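Side-chain contacts in hypothetical protein (Exiguobacterium sibiricum, PDB 2HKV), which is of unknown function but is a putative DinB-family protein that holds a nickel ion in its helical bundle, consistent with a metal-dependent role: residues Glu55-Ile60 and Ala122-His127; Ala47-Val52 and Tyr126-Gln131. One frame throughout, in Å; residues are numbered along the deposited sequence.

Contact 1 (Glu55-Ile60 and Ala122-His127); sequences EADLRI and AVHLYH. With NI (nickel (II) ion), chain B.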
ATOM      1  N   GLU A  55      11.741   6.507   7.380  1.00 33.84           N
ATOM      2  CA  GLU A  55      12.449   7.633   8.016  1.00 34.22           C
ATOM      3  C   GLU A  55      12.452   8.842   7.090  1.00 32.62           C
ATOM      4  O   GLU A  55      12.157   9.954   7.520  1.00 35.61           O
ATOM      5  CB  GLU A  55      13.850   7.177   8.419  1.00 32.77           C
ATOM      6  CG  GLU A  55      14.769   8.238   8.910  1.00 36.51           C
ATOM      7  CD  GLU A  55      16.073   7.705   9.485  1.00 39.65           C
ATOM      8  OE1 GLU A  55      16.225   6.472   9.698  1.00 40.14           O
ATOM      9  OE2 GLU A  55      16.977   8.542   9.724  1.00 33.74           O
ATOM     10  N   ALA A  56      12.741   8.614   5.805  1.00 32.25           N
ATOM     11  CA  ALA A  56      12.769   9.658   4.787  1.00 35.38           C
ATOM     12  C   ALA A  56      11.475  10.432   4.819  1.00 34.59           C
ATOM     13  O   ALA A  56      11.474  11.659   4.921  1.00 34.91           O
ATOM     14  CB  ALA A  56      13.062   9.065   3.323  1.00 31.08           C
ATOM     15  N   ASP A  57      10.345   9.729   4.776  1.00 35.03           N
ATOM     16  CA  ASP A  57       9.093  10.447   4.703  1.00 34.36           C
ATOM     17  C   ASP A  57       8.864  11.289   5.935  1.00 33.54           C
ATOM     18  O   ASP A  57       8.286  12.361   5.837  1.00 34.42           O
ATOM     19  CB  ASP A  57       7.903   9.498   4.488  1.00 35.61           C
ATOM     20  CG  ASP A  57       7.858   8.886   3.072  1.00 38.12           C
ATOM     21  OD1 ASP A  57       8.847   8.969   2.260  1.00 36.41           O
ATOM     22  OD2 ASP A  57       6.813   8.256   2.740  1.00 43.11           O
ATOM     23  N   LEU A  58       9.266  10.814   7.099  1.00 34.46           N
ATOM     24  CA  LEU A  58       9.000  11.563   8.315  1.00 34.72           C
ATOM     25  C   LEU A  58       9.941  12.744   8.452  1.00 36.13           C
ATOM     26  O   LEU A  58       9.543  13.757   9.004  1.00 31.56           O
ATOM     27  CB  LEU A  58       9.041  10.653   9.557  1.00 35.74           C
ATOM     28  CG  LEU A  58       7.862   9.653   9.668  1.00 39.62           C
ATOM     29  CD1 LEU A  58       7.935   8.941  10.980  1.00 33.66           C
ATOM     30  CD2 LEU A  58       6.539  10.328   9.527  1.00 43.97           C
ATOM     31  N   ARG A  59      11.155  12.620   7.929  1.00 36.06           N
ATOM     32  CA  ARG A  59      12.087  13.745   7.844  1.00 34.34           C
ATOM     33  C   ARG A  59      11.565  14.826   6.908  1.00 34.08           C
ATOM     34  O   ARG A  59      11.609  16.039   7.240  1.00 34.68           O
ATOM     35  CB  ARG A  59      13.457  13.242   7.368  1.00 35.34           C
ATOM     36  CG  ARG A  59      14.213  12.452   8.423  1.00 39.71           C
ATOM     37  CD  ARG A  59      15.687  12.142   8.097  1.00 39.67           C
ATOM     38  NE  ARG A  59      16.278  11.437   9.235  1.00 40.80           N
ATOM     39  CZ  ARG A  59      16.943  12.008  10.233  1.00 49.45           C
ATOM     40  NH1 ARG A  59      17.189  13.305  10.236  1.00 44.79           N
ATOM     41  NH2 ARG A  59      17.380  11.261  11.239  1.00 53.60           N
ATOM     42  N   ILE A  60      11.139  14.418   5.715  1.00 36.28           N
ATOM     43  CA  ILE A  60      10.437  15.313   4.805  1.00 37.77           C
ATOM     44  C   ILE A  60       9.297  16.043   5.535  1.00 35.72           C
ATOM     45  O   ILE A  60       9.120  17.250   5.317  1.00 36.03           O
ATOM     46  CB  ILE A  60       9.925  14.553   3.549  1.00 41.66           C
ATOM     47  CG1 ILE A  60      11.111  14.240   2.619  1.00 44.43           C
ATOM     48  CG2 ILE A  60       8.802  15.334   2.828  1.00 42.61           C
ATOM     49  CD1 ILE A  60      10.903  12.963   1.760  1.00 42.17           C
ATOM     50  N   ALA A 122       3.028   4.727   5.822  1.00 34.98           N
ATOM     51  CA  ALA A 122       2.475   3.362   5.819  1.00 34.71           C
ATOM     52  C   ALA A 122       2.048   2.877   4.394  1.00 33.27           C
ATOM     53  O   ALA A 122       2.473   1.821   3.902  1.00 35.78           O
ATOM     54  CB  ALA A 122       1.295   3.221   6.834  1.00 36.57           C
ATOM     55  N   VAL A 123       1.205   3.652   3.736  1.00 32.49           N
ATOM     56  CA  VAL A 123       0.742   3.290   2.408  1.00 33.88           C
ATOM     57  C   VAL A 123       1.855   3.354   1.382  1.00 33.73           C
ATOM     58  O   VAL A 123       1.850   2.585   0.440  1.00 33.80           O
ATOM     59  CB  VAL A 123      -0.516   4.123   1.943  1.00 36.37           C
ATOM     60  CG1 VAL A 123      -1.680   3.871   2.901  1.00 34.99           C
ATOM     61  CG2 VAL A 123      -0.239   5.621   1.821  1.00 32.77           C
ATOM     62  N   HIS A 124       2.825   4.256   1.552  1.00 32.74           N
ATOM     63  CA  HIS A 124       4.017   4.253   0.697  1.00 33.46           C
ATOM     64  C   HIS A 124       4.854   2.960   0.832  1.00 30.95           C
ATOM     65  O   HIS A 124       5.255   2.334  -0.162  1.00 32.48           O
ATOM     66  CB  HIS A 124       4.822   5.530   1.034  1.00 32.47           C
ATOM     67  CG  HIS A 124       5.930   5.809   0.108  1.00 32.80           C
ATOM     68  ND1 HIS A 124       6.929   6.691   0.417  1.00 32.62           N
ATOM     69  CD2 HIS A 124       6.209   5.319  -1.115  1.00 31.93           C
ATOM     70  CE1 HIS A 124       7.780   6.738  -0.582  1.00 35.88           C
ATOM     71  NE2 HIS A 124       7.346   5.925  -1.518  1.00 24.97           N
ATOM     72  N   LEU A 125       4.961   2.463   2.051  1.00 31.50           N
ATOM     73  CA  LEU A 125       5.595   1.186   2.311  1.00 33.25           C
ATOM     74  C   LEU A 125       4.901  -0.003   1.599  1.00 31.12           C
ATOM     75  O   LEU A 125       5.568  -0.807   0.893  1.00 32.56           O
ATOM     76  CB  LEU A 125       5.715   0.908   3.826  1.00 32.77           C
ATOM     77  CG  LEU A 125       6.497  -0.362   4.194  1.00 33.84           C
ATOM     78  CD1 LEU A 125       7.997  -0.147   4.053  1.00 39.47           C
ATOM     79  CD2 LEU A 125       6.110  -0.802   5.649  1.00 36.64           C
ATOM     80  N   TYR A 126       3.601  -0.076   1.699  1.00 31.35           N
ATOM     81  CA  TYR A 126       2.808  -1.133   1.061  1.00 32.70           C
ATOM     82  C   TYR A 126       2.839  -0.988  -0.445  1.00 34.10           C
ATOM     83  O   TYR A 126       2.899  -1.983  -1.136  1.00 34.01           O
ATOM     84  CB  TYR A 126       1.367  -1.150   1.628  1.00 33.34           C
ATOM     85  CG  TYR A 126       1.260  -1.990   2.903  1.00 30.42           C
ATOM     86  CD1 TYR A 126       1.592  -1.430   4.153  1.00 32.28           C
ATOM     87  CD2 TYR A 126       0.777  -3.275   2.870  1.00 36.53           C
ATOM     88  CE1 TYR A 126       1.554  -2.158   5.319  1.00 30.55           C
ATOM     89  CE2 TYR A 126       0.687  -4.020   4.029  1.00 35.73           C
ATOM     90  CZ  TYR A 126       1.021  -3.444   5.259  1.00 36.35           C
ATOM     91  OH  TYR A 126       0.921  -4.205   6.396  1.00 37.53           O
ATOM     92  N   HIS A 127       2.872   0.234  -0.973  1.00 34.38           N
ATOM     93  CA  HIS A 127       3.069   0.460  -2.426  1.00 30.97           C
ATOM     94  C   HIS A 127       4.360  -0.227  -2.930  1.00 31.19           C
ATOM     95  O   HIS A 127       4.359  -0.965  -3.903  1.00 32.08           O
ATOM     96  CB  HIS A 127       3.089   1.972  -2.708  1.00 32.85           C
ATOM     97  CG  HIS A 127       3.458   2.351  -4.121  1.00 34.43           C
ATOM     98  ND1 HIS A 127       2.555   2.301  -5.161  1.00 40.13           N
ATOM     99  CD2 HIS A 127       4.635   2.755  -4.660  1.00 35.09           C
ATOM    100  CE1 HIS A 127       3.152   2.686  -6.282  1.00 40.04           C
ATOM    101  NE2 HIS A 127       4.420   2.956  -6.014  1.00 37.24           N
TER
HETATM  102 NI    NI B 149       8.377   5.802  -3.385  1.00 30.62          NI
HETATM  103  O   HOH W   1       9.195   5.915  -5.481  1.00 30.69           O
HETATM  104  O   HOH W   2       8.782   7.838  -3.356  1.00 31.86           O
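His124 binds the nickel ion through NE2 at 2.1 Å and, from the other nitrogen of the same ring, gives its ND1 hydrogen to Asp57. The bond from His124 ND1 to Asp57 OD2 is 2.8 Å long and nearly straight, 169° at the hydrogen, and it meets OD2 on the syn lone pair. Carboxylate and imidazole lie almost in one plane, 11° apart; the hydrogen bond at ND1 and the metal at NE2, on opposite sides of the ring, together hold it against turning about CB-CG. With ND1 used as a donor, NE2 offers its lone pair to the metal, and the nearby carboxylate would be expected to polarise the ring and strengthen it as a ligand. His49 and His128 also bind the nickel, and water 2 (2.1 Å from the nickel) and water 1 (2.2 Å from it) are two of its remaining ligands. Such a histidine-carboxylate pair is a common second shell of metal sites; here it links helices 43-61 and 114-138 of the DinB-type bundle at a level where the backbones are apart, Asp57 CA to His124 CA being 9.0 Å. The two side chains share the gap about equally; His124 CG, anti to the backbone N (chi1 -170°), carries its ring toward helix 43-61. Glu120 OE1 also comes close to Asp57 OD2, bringing like charges together, and Phe148 of the second subunit meets the His124 ring.

Contact 2 (Ala47-Val52 and Tyr126-Gln131); sequences AVHLAV and YHHRSQ. With NI (nickel (II) ion), chain B.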
ATOM      1  N   ALA A  47      14.597  -2.047  -3.236  1.00 32.90           N
ATOM      2  CA  ALA A  47      14.965  -2.451  -1.896  1.00 34.56           C
ATOM      3  C   ALA A  47      15.544  -1.350  -1.041  1.00 34.28           C
ATOM      4  O   ALA A  47      15.165  -1.236   0.108  1.00 35.51           O
ATOM      5  CB  ALA A  47      15.901  -3.690  -1.904  1.00 34.70           C
ATOM      6  N   VAL A  48      16.460  -0.542  -1.573  1.00 32.47           N
ATOM      7  CA  VAL A  48      17.017   0.562  -0.804  1.00 37.23           C
ATOM      8  C   VAL A  48      15.929   1.618  -0.443  1.00 37.24           C
ATOM      9  O   VAL A  48      15.922   2.153   0.671  1.00 36.74           O
ATOM     10  CB  VAL A  48      18.190   1.256  -1.564  1.00 40.95           C
ATOM     11  CG1 VAL A  48      18.696   2.489  -0.802  1.00 47.86           C
ATOM     12  CG2 VAL A  48      19.332   0.256  -1.829  1.00 39.89           C
ATOM     13  N   HIS A  49      15.064   1.938  -1.399  1.00 35.16           N
ATOM     14  CA  HIS A  49      13.988   2.943  -1.187  1.00 34.17           C
ATOM     15  C   HIS A  49      13.087   2.416  -0.065  1.00 35.17           C
ATOM     16  O   HIS A  49      12.762   3.144   0.870  1.00 37.32           O
ATOM     17  CB  HIS A  49      13.243   3.177  -2.515  1.00 33.57           C
ATOM     18  CG  HIS A  49      12.090   4.162  -2.470  1.00 35.20           C
ATOM     19  ND1 HIS A  49      12.212   5.446  -2.012  1.00 41.43           N
ATOM     20  CD2 HIS A  49      10.816   4.060  -2.946  1.00 42.38           C
ATOM     21  CE1 HIS A  49      11.064   6.092  -2.179  1.00 45.92           C
ATOM     22  NE2 HIS A  49      10.170   5.259  -2.696  1.00 35.03           N
ATOM     23  N   LEU A  50      12.710   1.134  -0.139  1.00 34.56           N
ATOM     24  CA  LEU A  50      11.928   0.495   0.946  1.00 35.13           C
ATOM     25  C   LEU A  50      12.626   0.560   2.335  1.00 36.19           C
ATOM     26  O   LEU A  50      12.000   0.855   3.380  1.00 34.24           O
ATOM     27  CB  LEU A  50      11.657  -0.951   0.588  1.00 37.72           C
ATOM     28  CG  LEU A  50      10.416  -1.315  -0.210  1.00 41.51           C
ATOM     29  CD1 LEU A  50      10.619  -2.740  -0.855  1.00 39.13           C
ATOM     30  CD2 LEU A  50       9.152  -1.236   0.698  1.00 36.44           C
ATOM     31  N   ALA A  51      13.919   0.281   2.332  1.00 36.43           N
ATOM     32  CA  ALA A  51      14.719   0.282   3.554  1.00 35.28           C
ATOM     33  C   ALA A  51      14.731   1.655   4.247  1.00 37.49           C
ATOM     34  O   ALA A  51      14.776   1.710   5.476  1.00 40.14           O
ATOM     35  CB  ALA A  51      16.175  -0.166   3.248  1.00 34.13           C
ATOM     36  N   VAL A  52      14.731   2.754   3.475  1.00 38.26           N
ATOM     37  CA  VAL A  52      14.845   4.094   4.052  1.00 35.77           C
ATOM     38  C   VAL A  52      13.530   4.882   4.132  1.00 35.69           C
ATOM     39  O   VAL A  52      13.448   5.880   4.879  1.00 32.58           O
ATOM     40  CB  VAL A  52      15.895   4.969   3.330  1.00 36.63           C
ATOM     41  CG1 VAL A  52      17.215   4.246   3.218  1.00 37.26           C
ATOM     42  CG2 VAL A  52      15.378   5.373   1.949  1.00 36.74           C
ATOM     43  N   TYR A 126       3.601  -0.076   1.699  1.00 31.35           N
ATOM     44  CA  TYR A 126       2.808  -1.133   1.061  1.00 32.70           C
ATOM     45  C   TYR A 126       2.839  -0.988  -0.445  1.00 34.10           C
ATOM     46  O   TYR A 126       2.899  -1.983  -1.136  1.00 34.01           O
ATOM     47  CB  TYR A 126       1.367  -1.150   1.628  1.00 33.34           C
ATOM     48  CG  TYR A 126       1.260  -1.990   2.903  1.00 30.42           C
ATOM     49  CD1 TYR A 126       1.592  -1.430   4.153  1.00 32.28           C
ATOM     50  CD2 TYR A 126       0.777  -3.275   2.870  1.00 36.53           C
ATOM     51  CE1 TYR A 126       1.554  -2.158   5.319  1.00 30.55           C
ATOM     52  CE2 TYR A 126       0.687  -4.020   4.029  1.00 35.73           C
ATOM     53  CZ  TYR A 126       1.021  -3.444   5.259  1.00 36.35           C
ATOM     54  OH  TYR A 126       0.921  -4.205   6.396  1.00 37.53           O
ATOM     55  N   HIS A 127       2.872   0.234  -0.973  1.00 34.38           N
ATOM     56  CA  HIS A 127       3.069   0.460  -2.426  1.00 30.97           C
ATOM     57  C   HIS A 127       4.360  -0.227  -2.930  1.00 31.19           C
ATOM     58  O   HIS A 127       4.359  -0.965  -3.903  1.00 32.08           O
ATOM     59  CB  HIS A 127       3.089   1.972  -2.708  1.00 32.85           C
ATOM     60  CG  HIS A 127       3.458   2.351  -4.121  1.00 34.43           C
ATOM     61  ND1 HIS A 127       2.555   2.301  -5.161  1.00 40.13           N
ATOM     62  CD2 HIS A 127       4.635   2.755  -4.660  1.00 35.09           C
ATOM     63  CE1 HIS A 127       3.152   2.686  -6.282  1.00 40.04           C
ATOM     64  NE2 HIS A 127       4.420   2.956  -6.014  1.00 37.24           N
ATOM     65  N   HIS A 128       5.485   0.046  -2.274  1.00 30.75           N
ATOM     66  CA  HIS A 128       6.711  -0.510  -2.739  1.00 31.00           C
ATOM     67  C   HIS A 128       6.950  -1.943  -2.334  1.00 32.97           C
ATOM     68  O   HIS A 128       7.673  -2.638  -3.067  1.00 33.99           O
ATOM     69  CB  HIS A 128       7.918   0.352  -2.378  1.00 32.20           C
ATOM     70  CG  HIS A 128       7.936   1.675  -3.057  1.00 28.93           C
ATOM     71  ND1 HIS A 128       8.100   1.809  -4.421  1.00 31.32           N
ATOM     72  CD2 HIS A 128       7.875   2.920  -2.554  1.00 30.59           C
ATOM     73  CE1 HIS A 128       8.138   3.107  -4.710  1.00 33.03           C
ATOM     74  NE2 HIS A 128       7.929   3.803  -3.602  1.00 28.78           N
ATOM     75  N   ARG A 129       6.382  -2.425  -1.228  1.00 32.88           N
ATOM     76  CA  ARG A 129       6.460  -3.850  -0.905  1.00 32.89           C
ATOM     77  C   ARG A 129       5.815  -4.650  -2.057  1.00 30.05           C
ATOM     78  O   ARG A 129       6.325  -5.702  -2.524  1.00 31.76           O
ATOM     79  CB  ARG A 129       5.724  -4.151   0.368  1.00 33.52           C
ATOM     80  CG  ARG A 129       5.928  -5.596   0.855  1.00 35.84           C
ATOM     81  CD  ARG A 129       5.051  -5.980   2.041  1.00 37.57           C
ATOM     82  NE  ARG A 129       3.633  -6.016   1.668  1.00 36.02           N
ATOM     83  CZ  ARG A 129       2.704  -6.691   2.330  1.00 37.88           C
ATOM     84  NH1 ARG A 129       3.004  -7.351   3.428  1.00 40.26           N
ATOM     85  NH2 ARG A 129       1.452  -6.632   1.910  1.00 38.13           N
ATOM     86  N   SER A 130       4.669  -4.155  -2.543  1.00 32.40           N
ATOM     87  CA  SER A 130       3.980  -4.772  -3.691  1.00 32.63           C
ATOM     88  C   SER A 130       4.865  -4.794  -4.931  1.00 33.48           C
ATOM     89  O   SER A 130       4.961  -5.843  -5.658  1.00 32.13           O
ATOM     90  CB  SER A 130       2.682  -4.029  -3.999  1.00 32.30           C
ATOM     91  OG  SER A 130       1.894  -4.751  -4.934  1.00 35.61           O
ATOM     92  N   GLN A 131       5.521  -3.668  -5.209  1.00 31.79           N
ATOM     93  CA  GLN A 131       6.428  -3.587  -6.356  1.00 31.72           C
ATOM     94  C   GLN A 131       7.506  -4.678  -6.256  1.00 30.85           C
ATOM     95  O   GLN A 131       7.781  -5.401  -7.257  1.00 33.32           O
ATOM     96  CB  GLN A 131       7.107  -2.244  -6.370  1.00 33.54           C
ATOM     97  CG  GLN A 131       7.894  -1.958  -7.595  1.00 38.54           C
ATOM     98  CD  GLN A 131       8.354  -0.513  -7.656  1.00 40.83           C
ATOM     99  OE1 GLN A 131       8.096   0.274  -6.747  1.00 35.87           O
ATOM    100  NE2 GLN A 131       9.029  -0.143  -8.770  1.00 40.98           N
TER
HETATM  101 NI    NI B 149       8.377   5.802  -3.385  1.00 30.62          NI
HETATM  102  O   HOH W   1       9.195   5.915  -5.481  1.00 30.69           O
HETATM  103  O   HOH W   2       8.782   7.838  -3.356  1.00 31.86           O
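His49 extends its ring with CG opposite the backbone N (chi1 179°), whereas His128 swings CG to the side opposite its carbonyl carbon (chi1 -66°), and these two settings bring both imidazoles to one nickel ion. They reach it from neighbouring helices of the DinB-type bundle, 43-61 and 114-138, which run roughly antiparallel with the axes of the two short segments 9.9 Å apart. NE2 of His49 binds the nickel at 2.0 Å and NE2 of His128 does so at 2.1 Å. The shared metal draws these two nitrogens close together, and no hydrogen bond joins them. The rings form an offset edge-to-face pair with planes at 80°: His49 CD2 sits above the His128 face, toward its rim and 3.2 Å from His128 CD2. His127 meets the opposite face with its CD2 over the centre, so both faces of the His128 imidazole are met by the edge of another histidine.

Farther from the metal, Leu50 packs onto the backbone of helix 114-138. Its CD2 lies 3.6 Å from Arg129 N and also touches His128 CB, while its CD1 rests 3.7 Å from His128 O. Cutting Leu50 back to an alanine is likely to open a gap beside His128 CB and Arg129 N, with the backbone at the root of this ligand less well packed. Gln131 OE1, three residues on from His128, helps fix the turn of the ring, accepting the ND1 hydrogen in the ring plane at 2.8 Å from His128 ND1.

Contacts 1 and 2 join the same two helices, 43-61 and 114-138, with centres about 9 Å apart. Along the chain the order is 47-52, 55-60, 122-127, 126-131, so the earlier segment of the first helix meets the later one of the second, as the antiparallel run of the helices requires. The two contacts share Tyr126 and His127, and they meet directly at the metal, where His124 NE2 lies 3.1 Å from His49 NE2. Together they supply the three histidine ligands, with waters 1 and 2 common to both. Each also reaches the second subunit, which places the nickel site near the dimer interface.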